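Local structure of salmonella typhimurium DB7155 bacteriophage DET7 tailspike (Bacteriophage, 2V5I) at residues H316-N320 with M339-G343; D452-L458 with G470-L476. The protein serves as the trimeric tailspike of phage Det7, which probably recognises and hydrolyses the O-antigen of its Salmonella host. One frame throughout, in Å; residues are numbered along the deposited sequence. Where two conformers were deposited one is given.

Contact 1: residues H316-N320 with M339-G343; sequences HQLPN and MDGSG
Gln317 and Gly341 bring their CA atoms within 4.0 Å where the irregular segment 316-320 runs over the end of strand 335-342, one of the parallel strands of the tailspike's beta-helix. The first segment belongs to the long loop after strand 290-291, and the contact shows how such an insertion is fastened to a coil through backbone carbonyls. Ser342 N bonds to Leu318 O at 2.9 Å. That same oxygen closes, weakly, an inverse gamma turn centred on Pro319. Gly341, at a phi of 118° suited to glycine, lets its CA come within 3.2 Å of Leu318 O, and its N gives a weak bond to His316 O.

Asp340 OD2 takes His316 ND1 at 2.8 Å on the anti side of the carboxylate, near the imidazole plane, with the two planes 70° apart; Asp295 N also bonds to OD2, and Ser294 N to OD1. The His316 ring stacks in turn on His362. Asn320 sends ND2 to Asp340 O at 2.9 Å, and Arg366 NH2 bonds to Asn320 OD1. Ser342 OG, set between its backbone N and carbonyl carbon (chi1 71°), reaches Gln317 O at 2.7 Å, above the carbonyl plane.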
ATOM      1  N   HIS A 316       6.221  24.510 -15.354  1.00 11.89           N
ATOM      2  CA  HIS A 316       6.350  23.113 -14.969  1.00 10.51           C
ATOM      3  C   HIS A 316       7.153  22.925 -13.661  1.00 10.63           C
ATOM      4  O   HIS A 316       7.458  21.798 -13.298  1.00 11.67           O
ATOM      5  CB  HIS A 316       6.849  22.216 -16.105  1.00 10.63           C
ATOM      6  CG  HIS A 316       5.956  22.236 -17.308  1.00 12.82           C
ATOM      7  ND1 HIS A 316       4.630  21.867 -17.269  1.00 14.04           N
ATOM      8  CD2 HIS A 316       6.214  22.592 -18.585  1.00 14.15           C
ATOM      9  CE1 HIS A 316       4.112  21.992 -18.484  1.00 18.25           C
ATOM     10  NE2 HIS A 316       5.056  22.434 -19.304  1.00 16.64           N
ATOM     11  N   GLN A 317       7.477  24.024 -12.985  1.00  9.80           N
ATOM     12  CA  GLN A 317       8.271  23.968 -11.737  1.00 10.05           C
ATOM     13  C   GLN A 317       7.526  24.520 -10.490  1.00  9.89           C
ATOM     14  O   GLN A 317       8.160  24.818  -9.487  1.00 10.01           O
ATOM     15  CB  GLN A 317       9.649  24.640 -11.931  1.00 11.86           C
ATOM     16  CG  GLN A 317      10.408  23.991 -13.060  1.00 12.41           C
ATOM     17  CD  GLN A 317      11.868  24.338 -13.083  1.00 20.70           C
ATOM     18  OE1 GLN A 317      12.453  24.686 -12.063  1.00 22.33           O
ATOM     19  NE2 GLN A 317      12.468  24.246 -14.267  1.00 20.41           N
ATOM     20  N   LEU A 318       6.207  24.678 -10.541  1.00  9.44           N
ATOM     21  CA  LEU A 318       5.483  25.153  -9.360  1.00  9.77           C
ATOM     22  C   LEU A 318       5.562  24.168  -8.203  1.00 10.52           C
ATOM     23  O   LEU A 318       5.551  22.951  -8.428  1.00  8.06           O
ATOM     24  CB  LEU A 318       4.032  25.461  -9.664  1.00  9.43           C
ATOM     25  CG  LEU A 318       3.784  26.723 -10.520  1.00  8.40           C
ATOM     26  CD1 LEU A 318       2.316  26.699 -10.986  1.00 10.72           C
ATOM     27  CD2 LEU A 318       4.121  28.014  -9.815  1.00 10.20           C
ATOM     28  N   PRO A 319       5.637  24.694  -6.976  1.00 11.01           N
ATOM     29  CA  PRO A 319       5.601  23.818  -5.764  1.00 10.13           C
ATOM     30  C   PRO A 319       4.187  23.397  -5.396  1.00  8.85           C
ATOM     31  O   PRO A 319       3.616  23.806  -4.375  1.00 10.39           O
ATOM     32  CB  PRO A 319       6.237  24.713  -4.714  1.00  9.97           C
ATOM     33  CG  PRO A 319       5.752  26.037  -5.069  1.00 11.61           C
ATOM     34  CD  PRO A 319       5.782  26.107  -6.589  1.00 12.58           C
ATOM     35  N   ASN A 320       3.579  22.595  -6.283  1.00  9.29           N
ATOM     36  CA  ASN A 320       2.177  22.253  -6.141  1.00  7.88           C
ATOM     37  C   ASN A 320       1.899  21.408  -4.942  1.00  8.34           C
ATOM     38  O   ASN A 320       0.826  21.487  -4.361  1.00  9.87           O
ATOM     39  CB  ASN A 320       1.552  21.747  -7.454  1.00 10.08           C
ATOM     40  CG  ASN A 320       2.447  20.796  -8.241  1.00 14.18           C
ATOM     41  OD1 ASN A 320       3.286  20.122  -7.688  1.00 11.11           O
ATOM     42  ND2 ASN A 320       2.266  20.765  -9.570  1.00 12.57           N
ATOM     43  N   MET A 339       1.849  14.444 -14.199  1.00 10.91           N
ATOM     44  CA  MET A 339       2.083  15.521 -13.257  1.00 11.72           C
ATOM     45  C   MET A 339       3.208  16.426 -13.710  1.00 11.06           C
ATOM     46  O   MET A 339       3.910  16.131 -14.680  1.00 11.67           O
ATOM     47  CB  MET A 339       2.374  14.987 -11.877  1.00 15.83           C
ATOM     48  CG  MET A 339       3.376  13.964 -11.843  1.00 15.99           C
ATOM     49  SD  MET A 339       3.849  13.537 -10.106  1.00 20.10           S
ATOM     50  CE  MET A 339       2.374  12.902  -9.455  1.00 24.18           C
ATOM     51  N   ASP A 340       3.277  17.576 -13.067  1.00 10.29           N
ATOM     52  CA  ASP A 340       4.417  18.510 -13.227  1.00 10.34           C
ATOM     53  C   ASP A 340       4.732  19.163 -11.884  1.00  8.72           C
ATOM     54  O   ASP A 340       4.047  18.870 -10.866  1.00  9.97           O
ATOM     55  CB  ASP A 340       4.200  19.532 -14.357  1.00 10.22           C
ATOM     56  CG  ASP A 340       3.301  20.743 -13.988  1.00 12.76           C
ATOM     57  OD1 ASP A 340       2.857  20.849 -12.840  1.00 13.76           O
ATOM     58  OD2 ASP A 340       3.021  21.575 -14.942  1.00 13.86           O
ATOM     59  N   GLY A 341       5.785  19.968 -11.822  1.00  9.82           N
ATOM     60  CA  GLY A 341       6.093  20.742 -10.661  1.00  9.65           C
ATOM     61  C   GLY A 341       7.414  20.401 -10.037  1.00 10.42           C
ATOM     62  O   GLY A 341       8.100  19.496 -10.493  1.00 10.89           O
ATOM     63  N   SER A 342       7.790  21.175  -9.040  1.00 10.04           N
ATOM     64  CA  SER A 342       9.024  20.971  -8.273  1.00 10.15           C
ATOM     65  C   SER A 342       8.741  20.575  -6.834  1.00 11.35           C
ATOM     66  O   SER A 342       7.705  20.933  -6.249  1.00 12.81           O
ATOM     67  CB  SER A 342       9.914  22.202  -8.341  1.00 12.85           C
ATOM     68  OG  SER A 342       9.410  23.328  -7.610  1.00 14.46           O
ATOM     69  N   GLY A 343       9.694  19.852  -6.231  1.00 10.95           N
ATOM     70  CA  GLY A 343       9.552  19.466  -4.860  1.00 11.02           C
ATOM     71  C   GLY A 343       8.597  18.317  -4.708  1.00 12.89           C
ATOM     72  O   GLY A 343       8.019  17.809  -5.680  1.00 15.40           O
TER
HETATM   73  O   HOH W   1       4.208  23.700 -12.531  1.00 12.85           O

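Contact 2: residues D452-L458 with G470-L476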
ATOM      1  N   ASP A 452      21.869 -24.670 -16.857  1.00 12.55           N
ATOM      2  CA  ASP A 452      23.190 -25.218 -16.552  1.00 12.51           C
ATOM      3  C   ASP A 452      24.121 -24.158 -15.960  1.00  9.95           C
ATOM      4  O   ASP A 452      25.245 -24.491 -15.564  1.00 10.72           O
ATOM      5  CB  ASP A 452      23.841 -25.801 -17.816  1.00 14.48           C
ATOM      6  CG  ASP A 452      23.178 -27.100 -18.303  1.00 21.58           C
ATOM      7  OD1 ASP A 452      22.425 -27.760 -17.554  1.00 23.35           O
ATOM      8  OD2 ASP A 452      23.449 -27.468 -19.473  1.00 28.13           O
ATOM      9  N   THR A 453      23.675 -22.886 -15.858  1.00 12.04           N
ATOM     10  CA  THR A 453      24.546 -21.795 -15.448  1.00 11.19           C
ATOM     11  C   THR A 453      23.855 -20.809 -14.499  1.00 11.79           C
ATOM     12  O   THR A 453      22.633 -20.763 -14.415  1.00 12.36           O
ATOM     13  CB  THR A 453      25.023 -20.977 -16.659  1.00 11.88           C
ATOM     14  OG1 THR A 453      23.886 -20.359 -17.290  1.00 17.07           O
ATOM     15  CG2 THR A 453      25.757 -21.864 -17.680  1.00 15.07           C
ATOM     16  N   ALA A 454      24.657 -20.067 -13.738  1.00  8.86           N
ATOM     17  CA  ALA A 454      24.171 -18.976 -12.905  1.00  9.20           C
ATOM     18  C   ALA A 454      25.137 -17.821 -13.196  1.00  9.40           C
ATOM     19  O   ALA A 454      26.345 -18.038 -13.283  1.00 10.21           O
ATOM     20  CB  ALA A 454      24.236 -19.334 -11.447  1.00 10.77           C
ATOM     21  N   GLU A 455      24.635 -16.577 -13.294  1.00 10.19           N
ATOM     22  CA  GLU A 455      25.559 -15.483 -13.649  1.00 11.21           C
ATOM     23  C   GLU A 455      25.214 -14.142 -13.021  1.00  9.54           C
ATOM     24  O   GLU A 455      24.063 -13.867 -12.727  1.00 10.87           O
ATOM     25  CB  GLU A 455      25.612 -15.263 -15.169  0.60 13.27           C
ATOM     26  CG  GLU A 455      24.543 -14.331 -15.719  0.60 17.54           C
ATOM     27  CD  GLU A 455      24.595 -14.162 -17.249  0.60 21.52           C
ATOM     28  OE1 GLU A 455      25.603 -14.586 -17.870  0.60 29.98           O
ATOM     29  OE2 GLU A 455      23.625 -13.600 -17.825  0.60 20.30           O
ATOM     30  N   LEU A 456      26.260 -13.325 -12.900  1.00 10.38           N
ATOM     31  CA  LEU A 456      26.156 -11.890 -12.675  1.00  8.52           C
ATOM     32  C   LEU A 456      26.851 -11.249 -13.867  1.00 10.03           C
ATOM     33  O   LEU A 456      28.094 -11.279 -13.975  1.00 11.63           O
ATOM     34  CB  LEU A 456      26.843 -11.443 -11.408  1.00 12.11           C
ATOM     35  CG  LEU A 456      26.705  -9.920 -11.190  1.00 16.00           C
ATOM     36  CD1 LEU A 456      25.317  -9.579 -10.679  1.00 19.01           C
ATOM     37  CD2 LEU A 456      27.743  -9.451 -10.306  1.00 23.96           C
ATOM     38  N   ALA A 457      26.046 -10.776 -14.789  1.00  9.29           N
ATOM     39  CA  ALA A 457      26.549 -10.056 -15.981  1.00  7.92           C
ATOM     40  C   ALA A 457      26.791  -8.584 -15.649  1.00  8.98           C
ATOM     41  O   ALA A 457      26.211  -8.037 -14.724  1.00  8.83           O
ATOM     42  CB  ALA A 457      25.550 -10.183 -17.079  1.00 10.76           C
ATOM     43  N   LEU A 458      27.657  -7.963 -16.458  1.00  9.29           N
ATOM     44  CA  LEU A 458      27.952  -6.551 -16.357  1.00  9.88           C
ATOM     45  C   LEU A 458      27.670  -5.938 -17.736  1.00  9.69           C
ATOM     46  O   LEU A 458      27.917  -6.541 -18.768  1.00 11.10           O
ATOM     47  CB  LEU A 458      29.412  -6.305 -15.994  1.00 11.14           C
ATOM     48  CG  LEU A 458      29.787  -6.925 -14.660  1.00 18.81           C
ATOM     49  CD1 LEU A 458      30.799  -7.947 -14.969  1.00 24.06           C
ATOM     50  CD2 LEU A 458      30.401  -5.902 -13.732  1.00 23.59           C
ATOM     51  N   GLY A 470      30.817  -7.956 -19.859  1.00 10.95           N
ATOM     52  CA  GLY A 470      31.555  -9.027 -19.223  1.00  9.26           C
ATOM     53  C   GLY A 470      30.628  -9.719 -18.236  1.00 10.60           C
ATOM     54  O   GLY A 470      29.463  -9.394 -18.124  1.00  9.91           O
ATOM     55  N   ALA A 471      31.158 -10.757 -17.597  1.00  9.07           N
ATOM     56  CA  ALA A 471      30.369 -11.550 -16.641  1.00  8.72           C
ATOM     57  C   ALA A 471      31.224 -12.355 -15.676  1.00 11.12           C
ATOM     58  O   ALA A 471      32.393 -12.678 -15.944  1.00 12.38           O
ATOM     59  CB  ALA A 471      29.418 -12.521 -17.389  1.00 11.45           C
ATOM     60  N   LEU A 472      30.595 -12.660 -14.534  1.00  8.37           N
ATOM     61  CA  LEU A 472      31.028 -13.693 -13.611  1.00  9.90           C
ATOM     62  C   LEU A 472      29.975 -14.793 -13.770  1.00  9.63           C
ATOM     63  O   LEU A 472      28.791 -14.529 -13.581  1.00 10.96           O
ATOM     64  CB  LEU A 472      30.975 -13.143 -12.188  1.00 10.26           C
ATOM     65  CG  LEU A 472      31.069 -14.163 -11.063  1.00 14.14           C
ATOM     66  CD1 LEU A 472      32.425 -14.732 -11.070  1.00 16.98           C
ATOM     67  CD2 LEU A 472      30.709 -13.495  -9.672  1.00 17.76           C
ATOM     68  N   ARG A 473      30.394 -15.994 -14.192  1.00  8.46           N
ATOM     69  CA  ARG A 473      29.445 -17.054 -14.514  1.00  9.93           C
ATOM     70  C   ARG A 473      29.910 -18.363 -13.898  1.00 10.76           C
ATOM     71  O   ARG A 473      31.109 -18.649 -13.823  1.00 10.65           O
ATOM     72  CB  ARG A 473      29.392 -17.220 -16.045  1.00 12.61           C
ATOM     73  CG  ARG A 473      29.232 -15.978 -16.875  1.00 17.75           C
ATOM     74  CD  ARG A 473      28.873 -16.326 -18.366  1.00 25.50           C
ATOM     75  NE  ARG A 473      27.485 -16.814 -18.444  1.00 24.12           N
ATOM     76  CZ  ARG A 473      26.958 -17.503 -19.460  1.00 38.03           C
ATOM     77  NH1 ARG A 473      27.678 -17.825 -20.530  1.00 33.77           N
ATOM     78  NH2 ARG A 473      25.684 -17.893 -19.397  1.00 41.88           N
ATOM     79  N   SER A 474      28.957 -19.136 -13.389  1.00  8.58           N
ATOM     80  CA  SER A 474      29.194 -20.501 -12.910  1.00  8.14           C
ATOM     81  C   SER A 474      28.453 -21.488 -13.848  1.00  8.44           C
ATOM     82  O   SER A 474      27.327 -21.231 -14.268  1.00  8.77           O
ATOM     83  CB  SER A 474      28.654 -20.617 -11.489  1.00  8.84           C
ATOM     84  OG  SER A 474      28.871 -21.921 -10.997  1.00 11.34           O
ATOM     85  N   HIS A 475      29.088 -22.628 -14.134  1.00  6.95           N
ATOM     86  CA  HIS A 475      28.582 -23.614 -15.099  1.00  8.82           C
ATOM     87  C   HIS A 475      28.688 -24.971 -14.413  1.00  9.30           C
ATOM     88  O   HIS A 475      29.716 -25.273 -13.800  1.00  8.75           O
ATOM     89  CB  HIS A 475      29.516 -23.694 -16.287  1.00  9.59           C
ATOM     90  CG  HIS A 475      29.613 -22.463 -17.121  1.00 12.87           C
ATOM     91  ND1 HIS A 475      28.989 -22.365 -18.348  1.00 17.63           N
ATOM     92  CD2 HIS A 475      30.353 -21.339 -16.983  1.00 13.44           C
ATOM     93  CE1 HIS A 475      29.292 -21.188 -18.890  1.00 19.44           C
ATOM     94  NE2 HIS A 475      30.111 -20.545 -18.072  1.00 16.56           N
ATOM     95  N   LEU A 476      27.673 -25.810 -14.525  1.00  9.90           N
ATOM     96  CA  LEU A 476      27.844 -27.152 -13.986  1.00  9.90           C
ATOM     97  C   LEU A 476      28.833 -27.994 -14.788  1.00  9.54           C
ATOM     98  O   LEU A 476      28.956 -27.823 -16.016  1.00 11.43           O
ATOM     99  CB  LEU A 476      26.497 -27.838 -13.792  1.00 11.49           C
ATOM    100  CG  LEU A 476      25.645 -28.231 -14.959  1.00 11.55           C
ATOM    101  CD1 LEU A 476      26.188 -29.463 -15.727  1.00 15.73           C
ATOM    102  CD2 LEU A 476      24.206 -28.519 -14.456  1.00 14.79           C
TER
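Ser474 N meets Ala454 O at 2.8 Å in an almost straight bond (177°), and the Arg473 CA-H leans on the same oxygen. This pair sits within a regular antiparallel beta hairpin: the axes of strand segments 453-458 and 470-476 approach to 4.6 Å, and Ala454-Ser474, Leu456-Leu472 and Leu458-Gly470 form its hydrogen-bonded pairs. The last is lopsided, because Leu458 N bonds well to Gly470 O whereas the return bond is weak. Beyond Thr453, Leu476 N extends the pattern to Asp452 O at 3.0 Å.

Polar groups gather on the face of Thr453, Glu455, Arg473 and His475. Glu455 and Arg473 lie side by side and point the same way, and in one of the two conformers of Glu455 its OE1 forms a salt bridge with Arg473 NE at 3.0 Å. Bent at chi3 (72°), the arginine chain presents NE to the glutamate, with carboxylate and guanidinium planes 54° apart. His475 CE1 lies 4.0 Å above one guanidinium face, toward its rim. Beside the imidazole, Thr453 CG2 comes within 3.3 Å of His475 ND1, while NE2 bonds to Glu488 and the ring stacks on Trp486.

Leu456, Leu458 and Leu472 project from the other face. Residues 456-458 also pair in parallel with a strand of the second subunit, which continues the sheet, and Leu472 packs on Leu472 of that subunit, Leu456 on Leu456 of the third. Ser474 OG bonds to Ser469 of the third subunit, whose Lys462 forms a salt bridge with Asp452. The chemistry thus implies a two-sided hairpin: the salt bridge and ring contacts on one face lie mostly within the chain, whereas the leucines and Ser474 on the other, together with Asp452 at the end, meet the neighbouring subunits.

Contacts 1 and 2 follow one another along the chain, the first closing before the second opens, and their centres lie 44 Å apart with nearest atoms about 31 Å apart. They share no strand. Contact 1 fastens a loop to strand 335-342 in the parallel beta-helix and involves no other subunit. Contact 2 lies beyond the coils, in the antiparallel sheet from 453-460 to 512-515, and takes part in the trimer interface, probably within the C-terminal intertwined domain. Together they illustrate a division of labour in a fibrous protein: polar bonds within one chain secure an inserted loop, while a later hairpin helps knit three chains together.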